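Local coordinates for protein sulfotransferase (Alicyclobacillus acidocaldarius subsp. acidocaldarius, PDB 3RNL) that probably transfers sulfo groups to an acceptor substrate and binds magnesium, at residues E60-Y65 / Y155-Y160; S90-F95 / R162-Y167; S125-L130 / E134-S139. One frame throughout, in Å; residues are numbered along the deposited sequence.

Interactions 1 and 2 tie the loop between helices 147-152 and 167-178 back to helix 60-64 and to the loop after strand 85-89; interaction 3 closes the end of helix 119-132 onto the chain just after it. The first two are neighbours, their centres about 13 Å apart, and P157 CB lies 3.5 Å from F92 CE1. A salt bridge joins interaction 3 to interaction 1, R135 NH2 to E156 OE1 at 3.0 Å. Interactions 2 and 3 do not touch, their nearest atoms being about 7 Å apart. Bound glycerol, probably from the crystallisation liquor, lies about 3 Å from the E156 side chain, about 4 Å from that of F92 and about 5 Å from that of R135.

Interaction 1 (E60-Y65 / Y155-Y160); sequences EGMNLY and YEPLWY
M62, a selenomethionine on helix 60-64, lays its side chain across the carboxylate of E156. The two side chains cross at about a right angle, and the touching atom is the CG methylene of M62, which sits 3.8 Å from E156 OE2 and nearly as close to E156 CD and OE1. The M62 chain bends at both chi2 (-74°) and chi3, which carries its CE methyl toward the ring of P157, where CE and P157 CD approach to 4.4 Å. The direct contact is therefore small and made without a hydrogen bond.

Water 1 adds a polar link. It donates to E156 OE1 at 3.1 Å and accepts a weak bond from the backbone N of M62. E156 OE1 also forms a salt bridge with R135, while OE2 takes the backbone N-H of L158 at 3.2 Å, the donor standing above the carboxylate plane, and a weak bond from a glycerol. With CG lodged between the backbone N and the carbonyl carbon (chi1 75°), a further bend at chi2 brings OE2 within reach of L158 N.

Apolar contacts flank the pair: P157 rests on F92 and Y96, and M62 also touches F54. D59, just ahead of helix 60-64, accepts E156 N and W159 NE1, a second polar tie. Helix 60-64 thus meets E156 and the start of the 3-10 turn 157-159, in the loop between helices 147-152 and 167-178. L158 and W159 on this turn reach helix 119-132, where both touch L130, and W159 also packs on R150 of helix 147-152.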
loop_
_atom_site.group_PDB
_atom_site.type_symbol
_atom_site.label_atom_id
_atom_site.label_comp_id
_atom_site.label_asym_id
_atom_site.label_seq_id
_atom_site.Cartn_x
_atom_site.Cartn_y
_atom_site.Cartn_z
ATOM N N GLU A 60 -1.624 -10.202 15.770
ATOM C CA GLU A 60 -3.026 -10.234 16.194
ATOM C C GLU A 60 -3.931 -9.248 15.441
ATOM O O GLU A 60 -5.076 -9.572 15.107
ATOM C CB GLU A 60 -3.130 -10.021 17.712
ATOM C CG GLU A 60 -2.652 -11.207 18.564
ATOM C CD GLU A 60 -1.132 -11.297 18.693
ATOM O OE1 GLU A 60 -0.637 -12.309 19.235
ATOM O OE2 GLU A 60 -0.432 -10.359 18.264
ATOM N N GLY A 61 -3.417 -8.053 15.174
ATOM C CA GLY A 61 -4.171 -7.020 14.480
ATOM C C GLY A 61 -4.702 -7.438 13.120
ATOM O O GLY A 61 -5.836 -7.128 12.744
HETATM N N MSE A 62 -3.891 -8.156 12.353
HETATM C CA MSE A 62 -4.359 -8.579 11.046
HETATM C C MSE A 62 -5.382 -9.706 11.171
HETATM O O MSE A 62 -6.184 -9.919 10.275
HETATM C CB MSE A 62 -3.189 -8.972 10.125
HETATM C CG MSE A 62 -2.405 -7.775 9.603
HETATM SE SE MSE A 62 -3.402 -6.790 8.217
HETATM C CE MSE A 62 -3.158 -8.044 6.781
ATOM N N ASN A 63 -5.350 -10.446 12.277
ATOM C CA ASN A 63 -6.416 -11.406 12.525
ATOM C C ASN A 63 -7.694 -10.744 13.025
ATOM O O ASN A 63 -8.793 -11.065 12.587
ATOM C CB ASN A 63 -5.981 -12.430 13.575
ATOM C CG ASN A 63 -4.885 -13.365 13.076
ATOM O OD1 ASN A 63 -4.865 -13.749 11.908
ATOM N ND2 ASN A 63 -3.968 -13.725 13.964
ATOM N N LEU A 64 -7.515 -9.923 14.056
ATOM C CA LEU A 64 -8.587 -9.314 14.847
ATOM C C LEU A 64 -9.220 -8.004 14.402
ATOM O O LEU A 64 -10.383 -7.748 14.741
ATOM C CB LEU A 64 -8.164 -9.225 16.314
ATOM C CG LEU A 64 -7.731 -10.569 16.901
ATOM C CD1 LEU A 64 -7.293 -10.411 18.354
ATOM C CD2 LEU A 64 -8.866 -11.581 16.786
ATOM N N TYR A 65 -8.432 -7.127 13.774
ATOM C CA TYR A 65 -8.940 -5.784 13.445
ATOM C C TYR A 65 -9.410 -5.662 12.008
ATOM O O TYR A 65 -9.966 -4.638 11.626
ATOM C CB TYR A 65 -7.892 -4.682 13.696
ATOM C CG TYR A 65 -7.176 -4.760 15.028
ATOM C CD1 TYR A 65 -7.744 -5.414 16.116
ATOM C CD2 TYR A 65 -5.919 -4.190 15.180
ATOM C CE1 TYR A 65 -7.057 -5.498 17.336
ATOM C CE2 TYR A 65 -5.237 -4.265 16.377
ATOM C CZ TYR A 65 -5.807 -4.917 17.445
ATOM O OH TYR A 65 -5.087 -4.986 18.614
ATOM N N TYR A 155 3.115 -16.029 8.813
ATOM C CA TYR A 155 3.247 -14.717 9.434
ATOM C C TYR A 155 2.519 -13.706 8.558
ATOM O O TYR A 155 2.277 -13.954 7.380
ATOM C CB TYR A 155 4.719 -14.305 9.502
ATOM C CG TYR A 155 5.502 -14.851 10.674
ATOM C CD1 TYR A 155 6.427 -14.048 11.337
ATOM C CD2 TYR A 155 5.324 -16.157 11.120
ATOM C CE1 TYR A 155 7.173 -14.540 12.395
ATOM C CE2 TYR A 155 6.057 -16.650 12.192
ATOM C CZ TYR A 155 6.972 -15.833 12.826
ATOM O OH TYR A 155 7.717 -16.314 13.890
ATOM N N GLU A 156 2.170 -12.557 9.126
ATOM C CA GLU A 156 1.567 -11.510 8.301
ATOM C C GLU A 156 2.588 -10.883 7.337
ATOM O O GLU A 156 3.808 -11.008 7.525
ATOM C CB GLU A 156 0.904 -10.450 9.176
ATOM C CG GLU A 156 1.873 -9.528 9.859
ATOM C CD GLU A 156 1.420 -8.080 9.747
ATOM O OE1 GLU A 156 1.260 -7.437 10.806
ATOM O OE2 GLU A 156 1.225 -7.602 8.600
ATOM N N PRO A 157 2.097 -10.244 6.266
ATOM C CA PRO A 157 2.996 -9.799 5.189
ATOM C C PRO A 157 3.950 -8.674 5.573
ATOM O O PRO A 157 4.883 -8.428 4.811
ATOM C CB PRO A 157 2.053 -9.361 4.050
ATOM C CG PRO A 157 0.699 -9.829 4.442
ATOM C CD PRO A 157 0.676 -10.054 5.924
ATOM N N LEU A 158 3.743 -7.995 6.700
ATOM C CA LEU A 158 4.734 -6.997 7.124
ATOM C C LEU A 158 6.113 -7.643 7.225
ATOM O O LEU A 158 7.139 -6.993 7.001
ATOM C CB LEU A 158 4.344 -6.354 8.460
ATOM C CG LEU A 158 5.215 -5.177 8.936
ATOM C CD1 LEU A 158 5.349 -4.088 7.857
ATOM C CD2 LEU A 158 4.645 -4.587 10.222
ATOM N N TRP A 159 6.131 -8.931 7.551
ATOM C CA TRP A 159 7.385 -9.659 7.664
ATOM C C TRP A 159 7.988 -10.043 6.311
ATOM O O TRP A 159 9.133 -10.517 6.272
ATOM C CB TRP A 159 7.203 -10.947 8.475
ATOM C CG TRP A 159 6.688 -10.790 9.874
ATOM C CD1 TRP A 159 5.373 -10.781 10.275
ATOM C CD2 TRP A 159 7.472 -10.711 11.073
ATOM N NE1 TRP A 159 5.297 -10.673 11.648
ATOM C CE2 TRP A 159 6.568 -10.625 12.160
ATOM C CE3 TRP A 159 8.844 -10.692 11.333
ATOM C CZ2 TRP A 159 6.998 -10.523 13.485
ATOM C CZ3 TRP A 159 9.275 -10.598 12.662
ATOM C CH2 TRP A 159 8.354 -10.507 13.715
ATOM N N TYR A 160 7.276 -9.861 5.193
ATOM C CA TYR A 160 7.859 -10.454 3.999
ATOM C C TYR A 160 8.580 -9.320 3.294
ATOM O O TYR A 160 8.049 -8.681 2.375
ATOM C CB TYR A 160 6.730 -10.907 3.049
ATOM C CG TYR A 160 5.693 -11.895 3.578
ATOM C CD1 TYR A 160 5.830 -12.526 4.809
ATOM C CD2 TYR A 160 4.568 -12.189 2.816
ATOM C CE1 TYR A 160 4.847 -13.424 5.266
ATOM C CE2 TYR A 160 3.598 -13.070 3.257
ATOM C CZ TYR A 160 3.735 -13.679 4.477
ATOM O OH TYR A 160 2.739 -14.551 4.886
HETATM O O HOH W 1 -0.799 -7.285 13.125
#

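Interaction 2 (S90-F95 / R162-Y167); sequences SVFYLF and RAVGLY
An apolar contact between two loops, with V164 set against the aromatic rings of F95 and F92, joins the segment after strand 85-89 to the one leading into helix 167-178. The CG2 methyl of V164 does most of the touching. It lies over one face of the F95 ring, 4.1 Å from the ring centroid and 24° off the normal, a CH-pi contact displaced toward the rim, where CD1 is nearest at 3.8 Å. With CG anti to the backbone N (chi1 174°), the F95 ring turns a face to this methyl. The same CG2 meets F92 CE1 obliquely at 4.1 Å, so one methyl serves two rings. A163 adds its CB, 4.0 Å from F95 CE1, and its carbonyl O lies at the edge of that ring, 3.9 Å from the same carbon.

No hydrogen bond crosses the contact. F92 is also packed on A17, V164 on R122 of helix 119-132, and F95 on Q170 of helix 167-178. The type I turn S90-Y93 follows a strand of the parallel sheet, so the contact joins the loop leaving strand 85-89 to an inter-helix loop, in an alpha-beta-alpha sandwich of the P-loop clan.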
loop_
_atom_site.group_PDB
_atom_site.type_symbol
_atom_site.label_atom_id
_atom_site.label_comp_id
_atom_site.label_asym_id
_atom_site.label_seq_id
_atom_site.Cartn_x
_atom_site.Cartn_y
_atom_site.Cartn_z
ATOM N N SER A 90 -6.080 0.133 2.675
ATOM C CA SER A 90 -5.476 -1.053 3.314
ATOM C C SER A 90 -4.219 -1.401 2.528
ATOM O O SER A 90 -4.301 -1.652 1.322
ATOM C CB SER A 90 -6.456 -2.240 3.258
ATOM O OG SER A 90 -7.604 -1.994 4.054
ATOM N N VAL A 91 -3.066 -1.437 3.195
ATOM C CA VAL A 91 -1.795 -1.474 2.479
ATOM C C VAL A 91 -1.419 -2.807 1.829
ATOM O O VAL A 91 -0.525 -2.834 0.988
ATOM C CB VAL A 91 -0.634 -0.992 3.360
ATOM C CG1 VAL A 91 -0.868 0.458 3.776
ATOM C CG2 VAL A 91 -0.471 -1.906 4.558
ATOM N N PHE A 92 -2.058 -3.912 2.214
ATOM C CA PHE A 92 -1.786 -5.166 1.528
ATOM C C PHE A 92 -2.788 -5.499 0.409
ATOM O O PHE A 92 -2.755 -6.579 -0.167
ATOM C CB PHE A 92 -1.574 -6.322 2.518
ATOM C CG PHE A 92 -0.407 -6.090 3.441
ATOM C CD1 PHE A 92 0.890 -6.074 2.943
ATOM C CD2 PHE A 92 -0.601 -5.862 4.795
ATOM C CE1 PHE A 92 1.985 -5.852 3.800
ATOM C CE2 PHE A 92 0.483 -5.638 5.644
ATOM C CZ PHE A 92 1.776 -5.631 5.138
ATOM N N TYR A 93 -3.700 -4.574 0.133
ATOM C CA TYR A 93 -4.555 -4.730 -1.047
ATOM C C TYR A 93 -3.714 -4.960 -2.313
ATOM O O TYR A 93 -4.092 -5.732 -3.189
ATOM C CB TYR A 93 -5.409 -3.478 -1.218
ATOM C CG TYR A 93 -6.694 -3.428 -0.415
ATOM C CD1 TYR A 93 -7.258 -4.574 0.130
ATOM C CD2 TYR A 93 -7.374 -2.224 -0.258
ATOM C CE1 TYR A 93 -8.459 -4.524 0.835
ATOM C CE2 TYR A 93 -8.573 -2.161 0.445
ATOM C CZ TYR A 93 -9.110 -3.316 0.975
ATOM O OH TYR A 93 -10.292 -3.253 1.660
ATOM N N LEU A 94 -2.570 -4.296 -2.407
ATOM C CA LEU A 94 -1.717 -4.427 -3.597
ATOM C C LEU A 94 -1.110 -5.833 -3.662
ATOM O O LEU A 94 -0.974 -6.449 -4.730
ATOM C CB LEU A 94 -0.609 -3.367 -3.528
ATOM C CG LEU A 94 0.365 -3.402 -4.717
ATOM C CD1 LEU A 94 -0.359 -3.125 -6.060
ATOM C CD2 LEU A 94 1.516 -2.403 -4.509
ATOM N N PHE A 95 -0.783 -6.362 -2.490
ATOM C CA PHE A 95 -0.042 -7.614 -2.388
ATOM C C PHE A 95 -0.894 -8.863 -2.632
ATOM O O PHE A 95 -0.451 -9.793 -3.310
ATOM C CB PHE A 95 0.613 -7.701 -1.002
ATOM C CG PHE A 95 1.300 -9.024 -0.733
ATOM C CD1 PHE A 95 2.517 -9.320 -1.328
ATOM C CD2 PHE A 95 0.727 -9.964 0.117
ATOM C CE1 PHE A 95 3.161 -10.534 -1.077
ATOM C CE2 PHE A 95 1.357 -11.183 0.363
ATOM C CZ PHE A 95 2.571 -11.466 -0.236
ATOM N N ARG A 162 11.093 -9.215 1.073
ATOM C CA ARG A 162 11.252 -9.346 -0.375
ATOM C C ARG A 162 9.912 -9.464 -1.106
ATOM O O ARG A 162 9.683 -8.770 -2.099
ATOM C CB ARG A 162 12.141 -10.559 -0.716
ATOM C CG ARG A 162 13.633 -10.365 -0.422
ATOM C CD ARG A 162 14.399 -11.702 -0.598
ATOM N NE ARG A 162 15.805 -11.491 -0.969
ATOM C CZ ARG A 162 16.817 -11.473 -0.106
ATOM N NH1 ARG A 162 16.588 -11.649 1.187
ATOM N NH2 ARG A 162 18.059 -11.282 -0.534
ATOM N N ALA A 163 9.021 -10.332 -0.623
ATOM C CA ALA A 163 7.829 -10.648 -1.409
ATOM C C ALA A 163 6.971 -9.404 -1.639
ATOM O O ALA A 163 6.430 -9.188 -2.732
ATOM C CB ALA A 163 7.004 -11.745 -0.739
ATOM N N VAL A 164 6.848 -8.580 -0.609
ATOM C CA VAL A 164 5.984 -7.403 -0.698
ATOM C C VAL A 164 6.579 -6.321 -1.611
ATOM O O VAL A 164 5.856 -5.502 -2.183
ATOM C CB VAL A 164 5.657 -6.870 0.727
ATOM C CG1 VAL A 164 5.070 -5.468 0.682
ATOM C CG2 VAL A 164 4.696 -7.849 1.412
ATOM N N GLY A 165 7.893 -6.340 -1.762
ATOM C CA GLY A 165 8.580 -5.378 -2.610
ATOM C C GLY A 165 8.678 -5.786 -4.076
ATOM O O GLY A 165 9.183 -4.994 -4.889
ATOM N N LEU A 166 8.195 -6.971 -4.460
ATOM C CA LEU A 166 8.300 -7.232 -5.890
ATOM C C LEU A 166 6.990 -6.729 -6.477
ATOM O O LEU A 166 6.059 -7.490 -6.772
ATOM C CB LEU A 166 8.412 -8.749 -6.091
ATOM C CG LEU A 166 9.723 -9.389 -5.602
ATOM C CD1 LEU A 166 9.620 -10.915 -5.459
ATOM C CD2 LEU A 166 10.833 -9.023 -6.575
ATOM N N TYR A 167 7.048 -5.485 -6.932
ATOM C CA TYR A 167 5.826 -4.750 -7.233
ATOM C C TYR A 167 5.261 -5.089 -8.595
ATOM O O TYR A 167 4.069 -4.901 -8.826
ATOM C CB TYR A 167 6.073 -3.245 -7.234
ATOM C CG TYR A 167 6.603 -2.636 -5.951
ATOM C CD1 TYR A 167 6.021 -2.907 -4.711
ATOM C CD2 TYR A 167 7.668 -1.752 -5.998
ATOM C CE1 TYR A 167 6.518 -2.297 -3.536
ATOM C CE2 TYR A 167 8.176 -1.158 -4.848
ATOM C CZ TYR A 167 7.590 -1.432 -3.622
ATOM O OH TYR A 167 8.100 -0.813 -2.499
#

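Interaction 3 (S125-L130 / E134-S139); sequences SAYMHL and ERETLS
L130 O takes two backbone donors from the chain that follows its own helix. R135 N approaches it at 2.9 Å, nearly along the C=O axis, and E136 N at 3.2 Å from well above the carbonyl plane. The E136 N-H is the straighter of the two (159°), that of R135 being bent (139°). R135 N to L130 O is the long bond of the Schellman motif at E134, whose phi is positive; E136 N adds a further bond to the same oxygen.

Farther along, Y127 OH donates to L138 O at 2.6 Å, in the carbonyl plane and on a lone pair. With CG anti to the backbone N (chi1 170°), the tyrosine ring extends from the helix to this carbonyl, which meets it at the edge. E136 CG packs obliquely on the same ring, 3.8 Å from Y127 CE1, while E136 CB rests against L130 CB. The carboxylate of E136 is shared: OE1 accepts the backbone N of L138 at 2.9 Å, while OE2 is bound by R150 and S143.

R135 carries its guanidinium flat over L130, with L130 CD2 3.7 Å above the centre of the group. The chain bends at chi3, and each nitrogen has a partner: NE bonds to P57 O, NH2 forms a salt bridge with D59 besides that with E156, and NH1 donates to water 2 at 2.8 Å. That water also has a weak bond to H129 NE2, in the plane of the imidazole, whose ND1 is hydrogen-bonded to K18.

S139 is the N-cap of helix 140-145, its side chain capping a backbone N just past the segment, and its OG is hydrogen-bonded to E142 OE1. Segment 134-139 therefore links the end of helix 119-132 to the start of helix 140-145, with E136 reaching helix 147-152 through R150. From helix 119-132, Y127 meets the ring of F140 at the start of the next helix.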
loop_
_atom_site.group_PDB
_atom_site.type_symbol
_atom_site.label_atom_id
_atom_site.label_comp_id
_atom_site.label_asym_id
_atom_site.label_seq_id
_atom_site.Cartn_x
_atom_site.Cartn_y
_atom_site.Cartn_z
ATOM N N SER A 125 12.349 -0.306 6.183
ATOM C CA SER A 125 11.295 0.381 6.919
ATOM C C SER A 125 10.371 -0.602 7.649
ATOM O O SER A 125 9.965 -0.361 8.791
ATOM C CB SER A 125 10.472 1.270 5.982
ATOM O OG SER A 125 9.489 1.966 6.713
ATOM N N ALA A 126 10.026 -1.702 6.986
ATOM C CA ALA A 126 9.198 -2.731 7.616
ATOM C C ALA A 126 9.936 -3.334 8.810
ATOM O O ALA A 126 9.353 -3.536 9.875
ATOM C CB ALA A 126 8.832 -3.815 6.622
ATOM N N TYR A 127 11.226 -3.600 8.624
ATOM C CA TYR A 127 12.060 -4.120 9.703
ATOM C C TYR A 127 12.047 -3.171 10.906
ATOM O O TYR A 127 11.797 -3.594 12.041
ATOM C CB TYR A 127 13.498 -4.328 9.214
ATOM C CG TYR A 127 14.457 -4.638 10.345
ATOM C CD1 TYR A 127 14.419 -5.865 10.990
ATOM C CD2 TYR A 127 15.387 -3.702 10.766
ATOM C CE1 TYR A 127 15.300 -6.155 12.046
ATOM C CE2 TYR A 127 16.264 -3.976 11.814
ATOM C CZ TYR A 127 16.214 -5.202 12.443
ATOM O OH TYR A 127 17.081 -5.472 13.488
HETATM N N MSE A 128 12.321 -1.893 10.655
HETATM C CA MSE A 128 12.354 -0.902 11.732
HETATM C C MSE A 128 11.022 -0.831 12.469
HETATM O O MSE A 128 10.987 -0.651 13.690
HETATM C CB MSE A 128 12.747 0.478 11.195
HETATM C CG MSE A 128 14.188 0.537 10.720
HETATM SE SE MSE A 128 14.791 2.358 10.326
HETATM C CE MSE A 128 13.948 2.575 8.579
ATOM N N HIS A 129 9.935 -0.973 11.721
ATOM C CA HIS A 129 8.584 -0.966 12.295
ATOM C C HIS A 129 8.422 -2.147 13.254
ATOM O O HIS A 129 7.961 -1.977 14.388
ATOM C CB HIS A 129 7.553 -1.032 11.163
ATOM C CG HIS A 129 6.124 -1.120 11.617
ATOM N ND1 HIS A 129 5.092 -0.517 10.928
ATOM C CD2 HIS A 129 5.546 -1.774 12.654
ATOM C CE1 HIS A 129 3.947 -0.771 11.535
ATOM N NE2 HIS A 129 4.193 -1.535 12.584
ATOM N N LEU A 130 8.817 -3.337 12.798
ATOM C CA LEU A 130 8.729 -4.546 13.619
ATOM C C LEU A 130 9.607 -4.457 14.864
ATOM O O LEU A 130 9.213 -4.920 15.936
ATOM C CB LEU A 130 9.094 -5.791 12.797
ATOM C CG LEU A 130 8.094 -6.122 11.679
ATOM C CD1 LEU A 130 8.733 -7.056 10.631
ATOM C CD2 LEU A 130 6.838 -6.732 12.280
ATOM N N GLU A 134 8.561 -4.059 19.075
ATOM C CA GLU A 134 9.080 -5.149 19.904
ATOM C C GLU A 134 8.608 -6.523 19.427
ATOM O O GLU A 134 8.512 -7.471 20.200
ATOM C CB GLU A 134 8.744 -4.907 21.378
ATOM C CG GLU A 134 9.278 -3.570 21.876
ATOM C CD GLU A 134 9.286 -3.458 23.384
ATOM O OE1 GLU A 134 8.198 -3.315 23.977
ATOM O OE2 GLU A 134 10.385 -3.510 23.975
ATOM N N ARG A 135 8.279 -6.609 18.144
ATOM C CA ARG A 135 7.963 -7.884 17.509
ATOM C C ARG A 135 9.196 -8.654 17.028
ATOM O O ARG A 135 9.231 -9.883 17.065
ATOM C CB ARG A 135 6.960 -7.644 16.380
ATOM C CG ARG A 135 5.669 -7.049 16.931
ATOM C CD ARG A 135 4.785 -6.436 15.862
ATOM N NE ARG A 135 4.241 -7.428 14.944
ATOM C CZ ARG A 135 3.501 -7.117 13.879
ATOM N NH1 ARG A 135 3.218 -5.847 13.615
ATOM N NH2 ARG A 135 3.030 -8.071 13.084
ATOM N N GLU A 136 10.182 -7.910 16.535
ATOM C CA GLU A 136 11.429 -8.486 16.023
ATOM C C GLU A 136 12.606 -8.054 16.891
ATOM O O GLU A 136 12.783 -6.858 17.134
ATOM C CB GLU A 136 11.658 -8.027 14.581
ATOM C CG GLU A 136 12.977 -8.515 13.971
ATOM C CD GLU A 136 13.086 -10.039 13.959
ATOM O OE1 GLU A 136 13.321 -10.639 15.032
ATOM O OE2 GLU A 136 12.930 -10.642 12.878
ATOM N N THR A 137 13.327 -9.012 17.471
ATOM C CA THR A 137 14.566 -8.687 18.172
ATOM C C THR A 137 15.864 -8.990 17.410
ATOM O O THR A 137 16.946 -8.629 17.864
ATOM C CB THR A 137 14.626 -9.436 19.509
ATOM O OG1 THR A 137 14.489 -10.840 19.255
ATOM C CG2 THR A 137 13.498 -8.974 20.422
ATOM N N LEU A 138 15.744 -9.650 16.266
ATOM C CA LEU A 138 16.906 -10.045 15.458
ATOM C C LEU A 138 17.467 -8.873 14.665
ATOM O O LEU A 138 16.784 -7.873 14.460
ATOM C CB LEU A 138 16.563 -11.195 14.506
ATOM C CG LEU A 138 16.077 -12.497 15.154
ATOM C CD1 LEU A 138 15.541 -13.439 14.083
ATOM C CD2 LEU A 138 17.181 -13.155 15.950
ATOM N N SER A 139 18.705 -9.013 14.205
ATOM C CA SER A 139 19.267 -8.063 13.257
ATOM C C SER A 139 18.492 -8.142 11.941
ATOM O O SER A 139 17.792 -9.120 11.674
ATOM C CB SER A 139 20.730 -8.390 12.982
ATOM O OG SER A 139 20.843 -9.619 12.274
HETATM O O HOH W 2 3.169 -3.419 15.106
#